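Local coordinates for starch synthase I (Hordeum vulgare, PDB 4HLN), which belongs to the plant starch synthases, glycosyltransferase-family proteins of the GT-B type with two Rossmann-like domains facing each other, at residues 126-131 with 263-269; 154-159 with 615-619; 196-201 with 212-216. One frame throughout, in Å; residues are numbered along the deposited sequence.

Interaction 1 of 3, residues 126-131 with 263-269; sequences SIVFVT and SCMFVVN
Cys-264 lies beside Ser-126 and Val-128, its SG 4.0 Å from Ser-126 CB and its CB touching Val-128 CG2. Met-265 then bonds through both backbone polar atoms: its N donates to Ser-126 O at 2.9 Å, and its O accepts from Val-128 N at 2.7 Å. The methionine side chain starts with CG anti to the backbone N and bends at both following torsions, which carries its end off strand 126-130 to Phe-622, Ala-625 and Phe-626 of helix 611-627. Phe-266 is on the same face as Cys-264. Its CD1 comes to 4.0 Å from Val-128 CB, Val-130 CG2 meets the ring edge, and Tyr-290 packs edge-to-face against it. The pairing is parallel, with the strand axes 4.6 Å apart at closest and 18° between their directions; the two are neighbouring central strands of the Rossmann-like sheet in the N-terminal domain, and strand 160-166 bonds to the other edge of 126-130. Val-267 continues the ladder, its N donating to Val-128 O and its O accepting from Val-130 N. On the opposite face from Phe-266, Val-267 CB makes a CH-pi contact 4.1 Å from the centroid of the Phe-129 ring, 28° off the normal, while Val-267 CG2 rests against Ile-127 CG2. Val-268 sets CG1 alongside Val-130 CB. Asn-269 grips one acceptor twice: its N is 3.0 Å from Val-130 O, nearly on the carbonyl axis, whereas its ND2, 3.2 Å from the same Val-130 O, approaches 46° above the carbonyl plane.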
# COMPACT_ATOMS: atom_id res chain seq x y z
N SER A 126 -14.03 12.21 12.84
CA SER A 126 -13.78 13.13 11.75
C SER A 126 -12.37 12.87 11.26
O SER A 126 -11.41 12.99 12.01
CB SER A 126 -13.95 14.58 12.19
OG SER A 126 -15.33 14.86 12.43
N ILE A 127 -12.26 12.49 10.00
CA ILE A 127 -11.00 12.02 9.45
C ILE A 127 -10.61 12.82 8.23
O ILE A 127 -11.40 12.96 7.30
CB ILE A 127 -11.09 10.55 9.08
CG1 ILE A 127 -11.57 9.74 10.28
CG2 ILE A 127 -9.74 10.03 8.66
CD1 ILE A 127 -11.87 8.31 9.95
N VAL A 128 -9.39 13.35 8.25
CA VAL A 128 -8.93 14.18 7.16
C VAL A 128 -7.73 13.54 6.48
O VAL A 128 -6.63 13.52 7.02
CB VAL A 128 -8.54 15.60 7.65
CG1 VAL A 128 -8.16 16.48 6.48
CG2 VAL A 128 -9.68 16.25 8.46
N PHE A 129 -7.96 12.98 5.29
CA PHE A 129 -6.86 12.46 4.48
C PHE A 129 -6.16 13.59 3.77
O PHE A 129 -6.80 14.45 3.18
CB PHE A 129 -7.36 11.46 3.44
CG PHE A 129 -7.76 10.15 4.03
CD1 PHE A 129 -6.88 9.08 4.04
CD2 PHE A 129 -9.02 9.99 4.62
CE1 PHE A 129 -7.25 7.87 4.61
CE2 PHE A 129 -9.39 8.79 5.18
CZ PHE A 129 -8.51 7.72 5.18
N VAL A 130 -4.83 13.60 3.84
CA VAL A 130 -4.05 14.55 3.05
C VAL A 130 -3.12 13.79 2.10
O VAL A 130 -2.41 12.86 2.50
CB VAL A 130 -3.27 15.54 3.95
CG1 VAL A 130 -2.64 16.67 3.11
CG2 VAL A 130 -4.21 16.11 5.02
N THR A 131 -3.12 14.18 0.83
CA THR A 131 -2.43 13.39 -0.18
C THR A 131 -2.05 14.20 -1.40
O THR A 131 -2.67 15.21 -1.71
CB THR A 131 -3.30 12.18 -0.61
OG1 THR A 131 -2.59 11.38 -1.56
CG2 THR A 131 -4.60 12.66 -1.22
N SER A 263 -11.03 18.10 16.39
CA SER A 263 -10.86 16.76 16.95
C SER A 263 -10.70 15.77 15.82
O SER A 263 -11.39 14.74 15.76
CB SER A 263 -12.04 16.38 17.83
OG SER A 263 -12.13 17.24 18.94
N CYS A 264 -9.79 16.09 14.92
CA CYS A 264 -9.64 15.30 13.71
C CYS A 264 -8.51 14.30 13.77
O CYS A 264 -7.51 14.49 14.46
CB CYS A 264 -9.45 16.22 12.52
SG CYS A 264 -10.94 17.18 12.27
N MET A 265 -8.70 13.21 13.04
CA MET A 265 -7.57 12.36 12.73
C MET A 265 -7.09 12.75 11.34
O MET A 265 -7.82 12.61 10.35
CB MET A 265 -7.95 10.87 12.82
CG MET A 265 -6.78 9.92 12.42
SD MET A 265 -5.21 10.10 13.35
CE MET A 265 -5.72 9.47 14.95
N PHE A 266 -5.89 13.31 11.27
CA PHE A 266 -5.25 13.58 9.99
C PHE A 266 -4.49 12.34 9.56
O PHE A 266 -3.63 11.87 10.29
CB PHE A 266 -4.28 14.73 10.10
CG PHE A 266 -4.92 16.05 10.32
CD1 PHE A 266 -5.13 16.91 9.27
CD2 PHE A 266 -5.31 16.44 11.59
CE1 PHE A 266 -5.73 18.15 9.47
CE2 PHE A 266 -5.90 17.66 11.80
CZ PHE A 266 -6.11 18.52 10.74
N VAL A 267 -4.83 11.82 8.39
CA VAL A 267 -4.08 10.73 7.78
C VAL A 267 -3.24 11.29 6.63
O VAL A 267 -3.75 11.56 5.55
CB VAL A 267 -4.99 9.65 7.22
CG1 VAL A 267 -4.18 8.55 6.60
CG2 VAL A 267 -5.85 9.11 8.31
N VAL A 268 -1.96 11.48 6.88
CA VAL A 268 -1.10 12.08 5.88
C VAL A 268 -0.27 11.06 5.09
O VAL A 268 0.40 10.20 5.64
CB VAL A 268 -0.26 13.17 6.51
CG1 VAL A 268 -1.17 14.00 7.40
CG2 VAL A 268 0.86 12.57 7.32
N ASN A 269 -0.36 11.15 3.77
CA ASN A 269 0.21 10.13 2.90
C ASN A 269 1.52 10.58 2.32
O ASN A 269 1.58 11.56 1.56
CB ASN A 269 -0.76 9.77 1.79
CG ASN A 269 -1.95 9.01 2.31
OD1 ASN A 269 -2.02 7.79 2.19
ND2 ASN A 269 -2.88 9.72 2.94

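Interaction 2 of 3, residues 154-159 with 615-619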
# COMPACT_ATOMS: atom_id res chain seq x y z
N LEU A 154 -14.28 4.00 5.10
CA LEU A 154 -14.48 4.68 6.36
C LEU A 154 -15.75 5.52 6.33
O LEU A 154 -16.54 5.48 7.27
CB LEU A 154 -13.28 5.56 6.65
CG LEU A 154 -12.04 4.81 7.13
CD1 LEU A 154 -10.87 5.76 7.22
CD2 LEU A 154 -12.26 4.13 8.48
N ALA A 155 -15.96 6.27 5.26
CA ALA A 155 -17.16 7.10 5.15
C ALA A 155 -18.40 6.24 5.28
O ALA A 155 -19.41 6.65 5.84
CB ALA A 155 -17.17 7.88 3.84
N ALA A 156 -18.31 5.03 4.75
CA ALA A 156 -19.45 4.12 4.68
C ALA A 156 -19.78 3.55 6.06
O ALA A 156 -20.87 3.04 6.29
CB ALA A 156 -19.15 2.99 3.72
N ARG A 157 -18.80 3.62 6.96
CA ARG A 157 -18.99 3.16 8.32
C ARG A 157 -19.43 4.29 9.24
O ARG A 157 -19.43 4.13 10.46
CB ARG A 157 -17.70 2.54 8.87
CG ARG A 157 -17.15 1.37 8.08
CD ARG A 157 -16.02 0.70 8.85
NE ARG A 157 -16.37 -0.68 9.18
CZ ARG A 157 -16.25 -1.21 10.39
NH1 ARG A 157 -15.77 -0.48 11.38
NH2 ARG A 157 -16.61 -2.48 10.61
N GLY A 158 -19.79 5.44 8.66
CA GLY A 158 -20.36 6.54 9.42
C GLY A 158 -19.39 7.62 9.89
O GLY A 158 -19.77 8.54 10.61
N HIS A 159 -18.13 7.53 9.48
CA HIS A 159 -17.17 8.59 9.78
C HIS A 159 -17.41 9.78 8.87
O HIS A 159 -17.86 9.64 7.74
CB HIS A 159 -15.74 8.10 9.61
CG HIS A 159 -15.42 6.88 10.42
ND1 HIS A 159 -15.18 6.93 11.77
CD2 HIS A 159 -15.32 5.58 10.06
CE1 HIS A 159 -14.94 5.71 12.22
NE2 HIS A 159 -15.02 4.87 11.20
N ALA A 615 -10.78 -1.21 7.36
CA ALA A 615 -11.11 0.05 8.03
C ALA A 615 -11.22 -0.15 9.54
O ALA A 615 -10.86 0.73 10.32
CB ALA A 615 -12.38 0.63 7.48
N GLU A 616 -11.71 -1.31 9.95
CA GLU A 616 -11.76 -1.68 11.35
C GLU A 616 -10.36 -1.56 11.97
O GLU A 616 -10.19 -0.99 13.05
CB GLU A 616 -12.27 -3.10 11.45
CG GLU A 616 -12.93 -3.46 12.74
CD GLU A 616 -13.74 -4.74 12.59
OE1 GLU A 616 -13.80 -5.28 11.46
OE2 GLU A 616 -14.33 -5.19 13.60
N GLN A 617 -9.35 -2.09 11.27
CA GLN A 617 -7.97 -2.04 11.75
C GLN A 617 -7.51 -0.58 11.94
O GLN A 617 -7.02 -0.20 13.00
CB GLN A 617 -7.03 -2.72 10.77
CG GLN A 617 -7.53 -4.03 10.23
CD GLN A 617 -7.65 -5.06 11.30
OE1 GLN A 617 -6.65 -5.49 11.88
NE2 GLN A 617 -8.88 -5.48 11.59
N TYR A 618 -7.65 0.22 10.89
CA TYR A 618 -7.25 1.61 11.01
C TYR A 618 -8.00 2.28 12.16
O TYR A 618 -7.45 3.15 12.84
CB TYR A 618 -7.47 2.35 9.68
CG TYR A 618 -6.48 1.95 8.62
CD1 TYR A 618 -5.24 2.59 8.52
CD2 TYR A 618 -6.76 0.93 7.73
CE1 TYR A 618 -4.32 2.22 7.56
CE2 TYR A 618 -5.84 0.55 6.76
CZ TYR A 618 -4.62 1.20 6.68
OH TYR A 618 -3.69 0.83 5.72
N GLU A 619 -9.24 1.87 12.38
CA GLU A 619 -10.06 2.48 13.42
C GLU A 619 -9.43 2.23 14.79
O GLU A 619 -9.37 3.13 15.62
CB GLU A 619 -11.47 1.90 13.39
CG GLU A 619 -12.39 2.55 12.38
CD GLU A 619 -13.66 1.74 12.17
OE1 GLU A 619 -13.87 0.76 12.93
OE2 GLU A 619 -14.43 2.05 11.24
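Glu-619 is the hub of this contact, its carboxylate held between Arg-157 and His-159. Arg-157 NH1 spans both oxygens: it forms a salt bridge with Glu-619 OE1 at 2.7 Å and a hydrogen bond with Glu-619 OE2 at 2.9 Å. The latter uses the syn lone pair of OE2 and runs close to the guanidinium plane. A second donor, His-159 NE2, reaches Glu-619 OE2 at 2.9 Å along a nearly straight bond (173° at the hydrogen). That bond lies in the imidazole plane but arrives 43° above the plane of the carboxylate, so the two donors meet OE2 from different directions. Two bonds on one oxygen should restrict rotation of the carboxylate, and the adjacent arginine probably stabilises its negative charge. ND1, across the same imidazole, is bonded to the backbone N of Arg-125, which probably helps hold the ring in place.

An apolar patch adjoins this polar cluster. Ala-615 CB touches Leu-154 CD2 at 3.6 Å and Arg-157 CD at 3.9 Å, so the leucine methyl and the arginine methylene each rest on the same alanine methyl. A bend at chi3 (117°) turns the guanidinium from there toward Glu-619, and its NE makes a salt bridge with Asp-612.

The Glu-616 side is looser and exposed. Its CA lies over one face of the guanidinium, but Glu-616 OE1 is 4.1 Å from Arg-157 NH2 and well out of the guanidinium plane; the two are related by charge alone.

Helix 611-627 thus lies against the end of helix 150-156 and the turn following it, while Leu-154 also packs on Ile-127 and Phe-129 of strand 126-130 and on Val-161 of strand 160-166.

Interaction 3 of 3, residues 196-201 with 212-216; sequences HEVTFF and FVDHP
Phe-201 and Phe-212 face each other as a hydrogen-bonded pair of the antiparallel beta hairpin formed by strands 195-205 and 208-214. Their backbones are joined twice, Phe-201 N to Phe-212 O at 2.9 Å and Phe-212 N to Phe-201 O at 2.7 Å. The side chains meet mainly at their roots, with CB of Phe-201 4.0 Å from CB of Phe-212; beyond that the rings part. Phe-212 leads away to pack edge-to-face with Tyr-177, whereas Phe-201 leans over the neighbouring position, its CE1 3.7 Å from Asp-214 CB. The phenyl and carboxylate planes are 70° apart. Arg-167 joins this pair from outside, making a cation-pi contact with Phe-201 and a salt bridge with Asp-214 OD1, which His-219 also bonds.

Thr-199 and Asp-214, the next hydrogen-bonded pair, run side by side in the same direction. With chi1 at 61°, Thr-199 OG1 sits between its own backbone N and carbonyl carbon and comes to 3.5 Å from Asp-214 CB.

The opposite face is apolar. Phe-200 and Val-213 form the intervening non-hydrogen-bonded pair, where the Val-213 CG2 methyl approaches the phenyl ring obliquely. The other methyl, CG1, is directed anti to the backbone N (chi1 179°) and touches Val-198 CB at 3.8 Å. Ala-245 of helix 235-252 packs on all three of these residues.

Beyond the Thr-199/Asp-214 pair the second strand has ended, and the His-215 ring turns its edge to the facing strand: Glu-197 O, which lies near the ring plane, is 3.4 Å from His-215 CD2.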
# COMPACT_ATOMS: atom_id res chain seq x y z
N HIS A 196 1.60 33.45 -0.25
CA HIS A 196 0.96 32.83 -1.41
C HIS A 196 -0.48 32.42 -1.12
O HIS A 196 -0.82 31.98 -0.03
CB HIS A 196 1.78 31.63 -1.88
CG HIS A 196 3.24 31.94 -2.00
ND1 HIS A 196 3.86 32.19 -3.21
CD2 HIS A 196 4.21 32.06 -1.06
CE1 HIS A 196 5.14 32.45 -3.00
NE2 HIS A 196 5.37 32.37 -1.71
N GLU A 197 -1.34 32.59 -2.10
CA GLU A 197 -2.74 32.29 -1.87
C GLU A 197 -3.14 31.01 -2.55
O GLU A 197 -2.77 30.77 -3.70
CB GLU A 197 -3.62 33.41 -2.39
CG GLU A 197 -5.08 33.12 -2.23
CD GLU A 197 -5.95 34.25 -2.73
OE1 GLU A 197 -5.64 35.42 -2.39
OE2 GLU A 197 -6.91 33.98 -3.48
N VAL A 198 -3.89 30.19 -1.82
CA VAL A 198 -4.56 29.03 -2.38
C VAL A 198 -6.07 29.21 -2.19
O VAL A 198 -6.51 29.98 -1.33
CB VAL A 198 -4.08 27.71 -1.72
CG1 VAL A 198 -2.57 27.57 -1.87
CG2 VAL A 198 -4.45 27.70 -0.25
N THR A 199 -6.86 28.51 -3.00
CA THR A 199 -8.30 28.53 -2.83
C THR A 199 -8.81 27.09 -2.74
O THR A 199 -8.08 26.15 -3.04
CB THR A 199 -9.02 29.28 -3.97
OG1 THR A 199 -8.75 28.64 -5.21
CG2 THR A 199 -8.55 30.73 -4.03
N PHE A 200 -10.04 26.91 -2.30
CA PHE A 200 -10.55 25.58 -2.08
C PHE A 200 -11.74 25.30 -2.96
O PHE A 200 -12.69 26.09 -3.02
CB PHE A 200 -10.97 25.39 -0.62
CG PHE A 200 -9.84 25.54 0.36
CD1 PHE A 200 -9.21 24.41 0.88
CD2 PHE A 200 -9.43 26.79 0.78
CE1 PHE A 200 -8.17 24.53 1.79
CE2 PHE A 200 -8.39 26.92 1.70
CZ PHE A 200 -7.76 25.79 2.20
N PHE A 201 -11.69 24.15 -3.63
CA PHE A 201 -12.80 23.64 -4.41
C PHE A 201 -13.27 22.38 -3.72
O PHE A 201 -12.51 21.77 -2.97
CB PHE A 201 -12.37 23.37 -5.85
CG PHE A 201 -12.10 24.63 -6.63
CD1 PHE A 201 -11.03 25.44 -6.30
CD2 PHE A 201 -12.95 25.02 -7.66
CE1 PHE A 201 -10.78 26.63 -6.99
CE2 PHE A 201 -12.72 26.20 -8.36
CZ PHE A 201 -11.64 27.01 -8.02
N PHE A 212 -10.22 20.26 -2.82
CA PHE A 212 -9.13 20.49 -3.75
C PHE A 212 -8.48 21.81 -3.49
O PHE A 212 -9.16 22.84 -3.40
CB PHE A 212 -9.65 20.46 -5.16
CG PHE A 212 -10.20 19.16 -5.53
CD1 PHE A 212 -9.34 18.13 -5.92
CD2 PHE A 212 -11.56 18.92 -5.45
CE1 PHE A 212 -9.85 16.88 -6.26
CE2 PHE A 212 -12.08 17.67 -5.79
CZ PHE A 212 -11.22 16.65 -6.19
N VAL A 213 -7.17 21.78 -3.38
CA VAL A 213 -6.40 22.98 -3.10
C VAL A 213 -5.90 23.54 -4.42
O VAL A 213 -5.22 22.85 -5.18
CB VAL A 213 -5.25 22.67 -2.15
CG1 VAL A 213 -4.41 23.91 -1.88
CG2 VAL A 213 -5.83 22.13 -0.86
N ASP A 214 -6.27 24.79 -4.72
CA ASP A 214 -5.93 25.38 -6.00
C ASP A 214 -4.82 26.44 -5.96
O ASP A 214 -4.89 27.43 -5.21
CB ASP A 214 -7.16 25.95 -6.71
CG ASP A 214 -6.92 26.18 -8.20
OD1 ASP A 214 -6.60 25.19 -8.90
OD2 ASP A 214 -7.04 27.33 -8.67
N HIS A 215 -3.81 26.21 -6.79
CA HIS A 215 -2.72 27.15 -7.00
C HIS A 215 -2.21 26.94 -8.44
O HIS A 215 -2.27 25.82 -8.97
CB HIS A 215 -1.60 26.91 -5.98
CG HIS A 215 -0.51 27.93 -6.03
ND1 HIS A 215 0.51 27.88 -6.97
CD2 HIS A 215 -0.28 29.04 -5.29
CE1 HIS A 215 1.32 28.92 -6.79
NE2 HIS A 215 0.86 29.63 -5.77
N PRO A 216 -1.73 28.01 -9.08
CA PRO A 216 -1.22 27.90 -10.46
C PRO A 216 -0.19 26.77 -10.68
O PRO A 216 -0.24 26.09 -11.71
CB PRO A 216 -0.56 29.27 -10.68
CG PRO A 216 -1.30 30.20 -9.72
CD PRO A 216 -1.69 29.38 -8.54

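All three contacts lie around the nine-stranded mixed sheet. Interactions 1 and 2 have centres 13 Å apart and touch: Ile-127 CD1 lies 3.9 Å from His-159 CG, so the turn after helix 150-156 packs directly on strand 126-130. Interaction 3 joins strands of the same sheet nearer its antiparallel edge; its centre is 18 Å from that of interaction 1 and 28 Å from that of interaction 2. Along the chain, 196-201 and 212-216 fall between 154-159 and 263-269, while 615-619 comes last. All strands of the sheet lie between residues 126 and 391, and helix 611-627, near the C-terminus, returns to pack on it.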